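Local coordinates for hypothetical protein BA_2335 (PDB 4H4N) that is of unknown function but folds as a small, helix-free protein built from a two-stranded and a three-stranded antiparallel beta sheet, at residues 20-25 against 58-63; 13-18 against 41-46; 9-14 against 34-39. One frame throughout, in Å; residues are numbered along the deposited sequence. Where two conformers were deposited one is given.

Contact 1 (20-25 against 58-63). With SO4 (sulfate ion), chain F.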
# COMPACT_ATOMS: atom_id res chain seq x y z
N LYS A 20 2.73 -0.75 -2.69
CA LYS A 20 2.83 0.70 -2.59
C LYS A 20 1.44 1.29 -2.71
O LYS A 20 0.80 1.10 -3.74
CB LYS A 20 3.73 1.24 -3.69
CG LYS A 20 5.17 0.69 -3.67
CD LYS A 20 6.05 1.38 -4.71
CE LYS A 20 7.51 0.98 -4.61
NZ LYS A 20 8.38 1.87 -5.45
N VAL A 21 0.99 2.00 -1.68
CA VAL A 21 -0.33 2.59 -1.63
C VAL A 21 -0.17 4.11 -1.78
O VAL A 21 0.55 4.73 -1.01
CB VAL A 21 -1.03 2.28 -0.29
CG1 VAL A 21 -2.43 2.85 -0.26
CG2 VAL A 21 -1.03 0.77 -0.01
N THR A 22 -0.81 4.67 -2.80
CA THR A 22 -0.78 6.10 -3.03
C THR A 22 -2.14 6.69 -2.71
O THR A 22 -3.16 6.21 -3.19
CB THR A 22 -0.42 6.40 -4.50
OG1 THR A 22 0.83 5.79 -4.81
CG2 THR A 22 -0.31 7.89 -4.73
N PHE A 23 -2.15 7.73 -1.90
CA PHE A 23 -3.35 8.46 -1.53
C PHE A 23 -3.46 9.71 -2.38
O PHE A 23 -2.48 10.44 -2.55
CB PHE A 23 -3.30 8.86 -0.04
CG PHE A 23 -3.38 7.67 0.89
CD1 PHE A 23 -4.60 7.13 1.23
CD2 PHE A 23 -2.25 7.08 1.40
CE1 PHE A 23 -4.69 6.04 2.09
CE2 PHE A 23 -2.33 5.98 2.25
CZ PHE A 23 -3.56 5.47 2.59
N PHE A 24 -4.66 9.97 -2.90
CA PHE A 24 -4.94 11.07 -3.81
C PHE A 24 -6.01 11.97 -3.25
O PHE A 24 -6.89 11.54 -2.51
CB PHE A 24 -5.45 10.54 -5.16
CG PHE A 24 -4.44 9.72 -5.93
CD1 PHE A 24 -3.56 10.31 -6.82
CD2 PHE A 24 -4.35 8.35 -5.75
CE1 PHE A 24 -2.64 9.55 -7.52
CE2 PHE A 24 -3.43 7.60 -6.45
CZ PHE A 24 -2.59 8.20 -7.35
N GLY A 25 -5.94 13.25 -3.64
CA GLY A 25 -6.93 14.23 -3.26
C GLY A 25 -7.93 14.52 -4.37
O GLY A 25 -7.99 13.84 -5.39
N GLU A 58 -4.84 4.22 -4.56
CA GLU A 58 -4.55 3.17 -5.54
C GLU A 58 -3.35 2.39 -5.04
O GLU A 58 -2.58 2.87 -4.21
CB GLU A 58 -4.24 3.75 -6.92
CG GLU A 58 -5.35 4.59 -7.50
CD GLU A 58 -6.59 3.82 -7.96
OE1 GLU A 58 -6.62 2.57 -7.93
OE2 GLU A 58 -7.55 4.50 -8.37
N THR A 59 -3.18 1.18 -5.54
CA THR A 59 -2.10 0.32 -5.14
C THR A 59 -1.29 -0.16 -6.33
O THR A 59 -1.79 -0.30 -7.45
CB THR A 59 -2.61 -0.91 -4.36
OG1 THR A 59 -3.42 -1.72 -5.20
CG2 THR A 59 -3.41 -0.50 -3.15
N GLU A 60 -0.03 -0.45 -6.05
CA GLU A 60 0.92 -1.03 -6.98
C GLU A 60 1.68 -2.13 -6.27
O GLU A 60 2.01 -1.99 -5.10
CB GLU A 60 1.97 0.02 -7.44
CG GLU A 60 1.42 1.12 -8.28
CD GLU A 60 2.43 2.22 -8.46
OE1 GLU A 60 2.70 2.94 -7.47
OE2 GLU A 60 2.91 2.42 -9.60
N VAL A 61 2.04 -3.17 -7.01
CA VAL A 61 2.85 -4.26 -6.48
C VAL A 61 4.21 -4.24 -7.16
O VAL A 61 4.29 -4.12 -8.38
CB VAL A 61 2.17 -5.62 -6.76
CG1 VAL A 61 3.08 -6.78 -6.35
CG2 VAL A 61 0.83 -5.70 -6.09
N ARG A 62 5.26 -4.36 -6.37
CA ARG A 62 6.60 -4.48 -6.89
C ARG A 62 7.25 -5.72 -6.29
O ARG A 62 6.84 -6.19 -5.25
CB ARG A 62 7.39 -3.22 -6.60
CG ARG A 62 6.74 -1.99 -7.25
CD ARG A 62 6.58 -2.07 -8.81
NE ARG A 62 5.84 -0.92 -9.30
CZ ARG A 62 6.38 0.28 -9.44
NH1 ARG A 62 7.67 0.46 -9.19
NH2 ARG A 62 5.67 1.30 -9.84
N SER A 63 8.27 -6.23 -6.96
CA SER A 63 8.93 -7.44 -6.54
C SER A 63 10.05 -7.17 -5.55
O SER A 63 10.76 -6.17 -5.66
CB SER A 63 9.53 -8.11 -7.77
OG SER A 63 10.18 -9.32 -7.45
S SO4 F . 7.85 3.98 -8.73
O1 SO4 F . 8.94 3.27 -9.38
O2 SO4 F . 7.77 3.55 -7.34
O3 SO4 F . 6.58 3.71 -9.41
O4 SO4 F . 8.12 5.42 -8.78
O HOH W 1 0.77 3.22 -5.51

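Contact 2 (13-18 against 41-46)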
# COMPACT_ATOMS: atom_id res chain seq x y z
N VAL A 13 -0.76 -8.24 0.65
CA VAL A 13 0.50 -8.08 -0.02
C VAL A 13 0.88 -9.43 -0.61
O VAL A 13 0.99 -10.42 0.11
CB VAL A 13 1.60 -7.59 0.91
CG1 VAL A 13 2.86 -7.27 0.12
CG2 VAL A 13 1.12 -6.37 1.71
N PRO A 14 1.08 -9.50 -1.93
CA PRO A 14 1.42 -10.80 -2.52
C PRO A 14 2.77 -11.31 -2.05
O PRO A 14 3.58 -10.56 -1.49
CB PRO A 14 1.45 -10.50 -4.03
CG PRO A 14 0.62 -9.30 -4.20
CD PRO A 14 0.85 -8.48 -2.97
N PRO A 15 3.03 -12.60 -2.25
CA PRO A 15 4.31 -13.17 -1.88
C PRO A 15 5.50 -12.43 -2.46
O PRO A 15 5.46 -11.99 -3.61
CB PRO A 15 4.25 -14.59 -2.47
CG PRO A 15 2.79 -14.90 -2.55
CD PRO A 15 2.16 -13.60 -2.91
N ASN A 16 6.54 -12.28 -1.67
CA ASN A 16 7.81 -11.77 -2.19
C ASN A 16 7.64 -10.42 -2.88
O ASN A 16 8.21 -10.18 -3.94
CB ASN A 16 8.40 -12.79 -3.17
CG ASN A 16 8.63 -14.12 -2.51
OD1 ASN A 16 9.32 -14.19 -1.52
ND2 ASN A 16 8.03 -15.16 -3.05
N SER A 17 6.87 -9.54 -2.25
CA SER A 17 6.51 -8.29 -2.88
C SER A 17 6.46 -7.13 -1.90
O SER A 17 6.41 -7.30 -0.68
CB SER A 17 5.11 -8.41 -3.53
OG SER A 17 5.05 -9.41 -4.52
N LYS A 18 6.46 -5.94 -2.48
CA LYS A 18 6.19 -4.70 -1.79
C LYS A 18 4.92 -4.11 -2.39
O LYS A 18 4.80 -3.99 -3.60
CB LYS A 18 7.35 -3.71 -1.96
CG LYS A 18 7.07 -2.34 -1.34
CD LYS A 18 8.15 -1.32 -1.56
CE LYS A 18 9.37 -1.67 -0.75
NZ LYS A 18 10.31 -0.50 -0.67
N SER A 41 6.55 -16.38 1.23
CA SER A 41 6.13 -17.04 0.01
C SER A 41 4.62 -17.18 -0.11
O SER A 41 4.14 -17.73 -1.11
CB SER A 41 6.75 -18.43 -0.09
OG SER A 41 6.20 -19.32 0.87
N THR A 42 3.89 -16.67 0.88
CA THR A 42 2.45 -16.71 0.94
C THR A 42 1.94 -15.27 1.06
O THR A 42 2.65 -14.40 1.55
CB THR A 42 2.00 -17.53 2.18
OG1 THR A 42 2.68 -17.04 3.34
CG2 THR A 42 2.33 -19.00 1.99
N PRO A 43 0.69 -15.01 0.62
CA PRO A 43 0.15 -13.66 0.76
C PRO A 43 -0.05 -13.32 2.21
O PRO A 43 -0.29 -14.21 3.05
CB PRO A 43 -1.21 -13.72 0.04
CG PRO A 43 -1.30 -15.08 -0.59
CD PRO A 43 -0.27 -15.94 0.00
N LYS A 44 0.05 -12.04 2.53
CA LYS A 44 -0.10 -11.60 3.90
C LYS A 44 -0.90 -10.31 3.97
O LYS A 44 -0.71 -9.42 3.16
CB LYS A 44 1.28 -11.42 4.52
CG LYS A 44 2.00 -12.75 4.74
CD LYS A 44 1.29 -13.62 5.78
CE LYS A 44 1.68 -15.08 5.65
NZ LYS A 44 0.90 -15.79 4.62
N CYS A 45 -1.81 -10.23 4.93
CA CYS A 45 -2.62 -9.05 5.13
C CYS A 45 -1.97 -8.15 6.17
O CYS A 45 -1.48 -8.63 7.19
CB CYS A 45 -4.04 -9.48 5.57
SG CYS A 45 -5.24 -8.15 5.75
N GLN A 46 -1.99 -6.85 5.90
CA GLN A 46 -1.49 -5.84 6.83
C GLN A 46 -2.44 -4.67 6.82
O GLN A 46 -2.94 -4.29 5.75
CB GLN A 46 -0.10 -5.35 6.37
CG GLN A 46 0.40 -4.07 7.01
CD GLN A 46 1.03 -4.32 8.33
OE1 GLN A 46 1.78 -5.30 8.49
NE2 GLN A 46 0.78 -3.44 9.29

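Contact 3 (9-14 against 34-39)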
# COMPACT_ATOMS: atom_id res chain seq x y z
N ILE A 9 -7.24 0.45 7.24
CA ILE A 9 -7.49 -0.01 5.88
C ILE A 9 -6.58 -1.24 5.73
O ILE A 9 -5.39 -1.16 6.01
CB ILE A 9 -7.17 1.04 4.79
CG1 ILE A 9 -7.86 2.37 5.07
CG2 ILE A 9 -7.57 0.51 3.43
CD1 ILE A 9 -7.34 3.50 4.20
N ALA A 10 -7.16 -2.35 5.28
CA ALA A 10 -6.44 -3.61 5.14
C ALA A 10 -5.99 -3.81 3.71
O ALA A 10 -6.73 -3.51 2.77
CB ALA A 10 -7.33 -4.77 5.58
N PHE A 11 -4.81 -4.40 3.56
CA PHE A 11 -4.20 -4.69 2.26
C PHE A 11 -3.60 -6.08 2.23
O PHE A 11 -2.99 -6.52 3.19
CB PHE A 11 -3.09 -3.68 1.97
CG PHE A 11 -3.58 -2.30 1.84
CD1 PHE A 11 -4.12 -1.88 0.64
CD2 PHE A 11 -3.54 -1.42 2.89
CE1 PHE A 11 -4.62 -0.61 0.50
CE2 PHE A 11 -4.03 -0.14 2.76
CZ PHE A 11 -4.58 0.26 1.56
N LYS A 12 -3.78 -6.77 1.12
CA LYS A 12 -3.16 -8.06 0.91
C LYS A 12 -1.89 -7.84 0.10
O LYS A 12 -1.93 -7.33 -1.01
CB LYS A 12 -4.09 -9.01 0.17
CG LYS A 12 -3.49 -10.39 -0.02
CD LYS A 12 -4.53 -11.39 -0.50
CE LYS A 12 -5.07 -11.04 -1.87
NZ LYS A 12 -6.12 -11.96 -2.30
N VAL A 13 -0.76 -8.24 0.65
CA VAL A 13 0.50 -8.08 -0.02
C VAL A 13 0.88 -9.43 -0.61
O VAL A 13 0.99 -10.42 0.11
CB VAL A 13 1.60 -7.59 0.91
CG1 VAL A 13 2.86 -7.27 0.12
CG2 VAL A 13 1.12 -6.37 1.71
N PRO A 14 1.08 -9.50 -1.93
CA PRO A 14 1.42 -10.80 -2.52
C PRO A 14 2.77 -11.31 -2.05
O PRO A 14 3.58 -10.56 -1.49
CB PRO A 14 1.45 -10.50 -4.03
CG PRO A 14 0.62 -9.30 -4.20
CD PRO A 14 0.85 -8.48 -2.97
N VAL A 34 2.45 5.19 1.12
CA VAL A 34 2.90 4.29 2.15
C VAL A 34 3.23 2.96 1.48
O VAL A 34 2.80 2.70 0.35
CB VAL A 34 1.89 4.11 3.30
CG1 VAL A 34 1.59 5.45 3.96
CG2 VAL A 34 0.66 3.46 2.85
N SER A 35 3.99 2.11 2.13
CA SER A 35 4.33 0.84 1.55
C SER A 35 4.47 -0.23 2.60
O SER A 35 4.68 0.04 3.78
CB SER A 35 5.58 0.97 0.70
OG SER A 35 6.69 1.35 1.49
N ILE A 36 4.31 -1.46 2.14
CA ILE A 36 4.27 -2.64 2.99
C ILE A 36 5.05 -3.75 2.31
O ILE A 36 4.77 -4.07 1.15
CB ILE A 36 2.83 -3.13 3.24
CG1 ILE A 36 1.89 -1.99 3.67
CG2 ILE A 36 2.85 -4.28 4.24
CD1 ILE A 36 0.42 -2.37 3.58
N ILE A 37 5.98 -4.38 3.01
CA ILE A 37 6.70 -5.50 2.45
C ILE A 37 6.18 -6.84 2.93
O ILE A 37 5.70 -6.98 4.06
CB ILE A 37 8.22 -5.41 2.68
CG1 ILE A 37 8.57 -5.47 4.14
CG2 ILE A 37 8.79 -4.19 1.98
CD1 ILE A 37 10.05 -5.54 4.40
N ASN A 38 6.29 -7.83 2.07
CA ASN A 38 6.00 -9.21 2.40
C ASN A 38 7.09 -10.10 1.82
O ASN A 38 7.06 -10.42 0.65
CB ASN A 38 4.64 -9.64 1.89
CG ASN A 38 4.36 -11.09 2.21
OD1 ASN A 38 4.99 -11.67 3.11
ND2 ASN A 38 3.42 -11.68 1.48
N GLN A 39 8.03 -10.49 2.67
CA GLN A 39 9.12 -11.34 2.24
C GLN A 39 8.72 -12.82 2.14
O GLN A 39 9.52 -13.62 1.66
CB GLN A 39 10.29 -11.22 3.23
CG GLN A 39 10.10 -11.92 4.60
CD GLN A 39 9.30 -11.15 5.62
OE1 GLN A 39 8.65 -10.13 5.34
NE2 GLN A 39 9.37 -11.64 6.84

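Contact 1 (20-25 against 58-63)
Lys20 and Glu60 face each other as a hydrogen-bonded antiparallel pair, the nearly straight bond from Lys20 N to Glu60 O measuring 2.8 Å and its return running from Glu60 N to Lys20 O. Thr22 and Glu58 repeat the pattern. Between them Val21 and Thr59 form a non-hydrogen-bonded pair, with the methyls Val21 CG2 and Thr59 CG2 side by side at 4.1 Å. On the other face, where Lys20, Thr22, Glu58 and Glu60 lie, one water joins Lys20 O, Thr22 OG1 and Glu60 OE1; Thr22 OG1 also bonds to Asn33. The extended Lys20 chain crosses Arg62 at about a right angle, CE to Arg62 CG. Arg62 grips a sulfate, probably from the crystallisation liquor: its NH2 meets O3 at 2.6 Å and its NH1 meets O1 in the guanidinium plane. In one of its two conformers Lys20 also reaches the anion, NZ to sulfate O2. Arg62 NH2 also forms a salt bridge with Glu60 OE2 (3.0 Å), standing above the carboxylate plane. The anion probably offsets the charge of the adjoining cations. Central strand 17-24 thus pairs with edge strand 56-63 in a three-stranded antiparallel sheet.

Contact 2 (13-18 against 41-46)
Val13 and Lys44 are joined by two backbone hydrogen bonds, from Val13 N to Lys44 O (2.8 Å, almost linear at 176°) and from Lys44 N to Val13 O (3.1 Å). They make a hydrogen-bonded antiparallel pair at the end of the two-stranded sheet of 9-13 and 44-48. Pro43 CA adds a CA-H...O contact to Val13 O. Further along the first chain, the backbone forms a G1 beta bulge in which Asn16 and Ser17 both face Asn38.

Van der Waals packing takes over where the chains leave the sheet. The Pro15 ring lies against the backbone of 41-43: its CB is 3.4 Å from Ser41 O and its CG reaches Thr42 C. The same CG touches Pro43 CD at 4.1 Å, an apolar contact between the two rings. One proline ring therefore bridges three successive residues of the opposite loop.

Polar side-chain bonds brace each chain separately. Ser17 OG donates to Pro15 O at 2.8 Å, from above the carbonyl plane, within the type II turn from Pro14 to Ser17. On the other side, in one of two conformers, Lys44 NZ approaches both Thr42 OG1 and Pro43 O at doubtfully short distances.

Backbone bonds thus tie the strands together, while beyond them the loops meet through proline carbons and no side-chain hydrogen bond crosses between them.

Contact 3 (9-14 against 34-39)
Val13 packs against Ile36 and Asn38 where two beta sheets face each other: strand 9-13 belongs to the two-stranded sheet, strand 30-38 to the three-stranded one. The arrangement is a small beta sandwich-like packing of antiparallel layers, with the short strand axes 7.9 Å apart and inclined at 42°, so that side chains rather than backbone pairing join them.

The tight part is apolar. Val13 divides its branches between two neighbours: CG2 meets Ile36 CG2 at 3.7 Å, and CG1, placed opposite the backbone N (chi1 -173°), sits 3.5 Å from Asn38 CB as the two side chains slide past each other in opposite directions. Further along, the Ile36 chain crosses Phe11 at about a right angle, its CD1 lying 4.1 Å from Phe11 CB and equally near ring atom CD2. Leu19 and Val21, from the same sheet as Ile36, also touch Phe11, and Tyr57 meets its ring edge to face.

Toward the outside the fit loosens. Ile37 turns its side chain away to the exposed surface, and partly exposed Pro14 is engaged mainly through its carbonyl.

At the end of the strand, Asn38 uses both ends of its amide: OD1 accepts from Leu40 N, and ND2 bonds to Thr42 O and weakly to Pro14 O, as well as reaching Val13 O at 3.1 Å from above the carbonyl plane.

The three contacts interlock along the sequence, since the segments of contact 1 alternate with those of contacts 2 and 3, which start from the same stretch. Contacts 2 and 3 are neighbours, centres about 6 Å apart, sharing Val13 and Pro14; contact 1 lies about 10 Å from contact 3 and 14 Å from contact 2. Contact 1 pairs strands inside the three-stranded sheet, contact 2 closes the end of the two-stranded one, and contact 3 packs the two layers together. Val21 N probably bonds to Val34 O, and Arg62 O to Lys18 N. Strand 17-24, used by contacts 1 and 2, leads from the turn after strand 9-13 into the centre of the three-stranded sheet, tying the two sheets together.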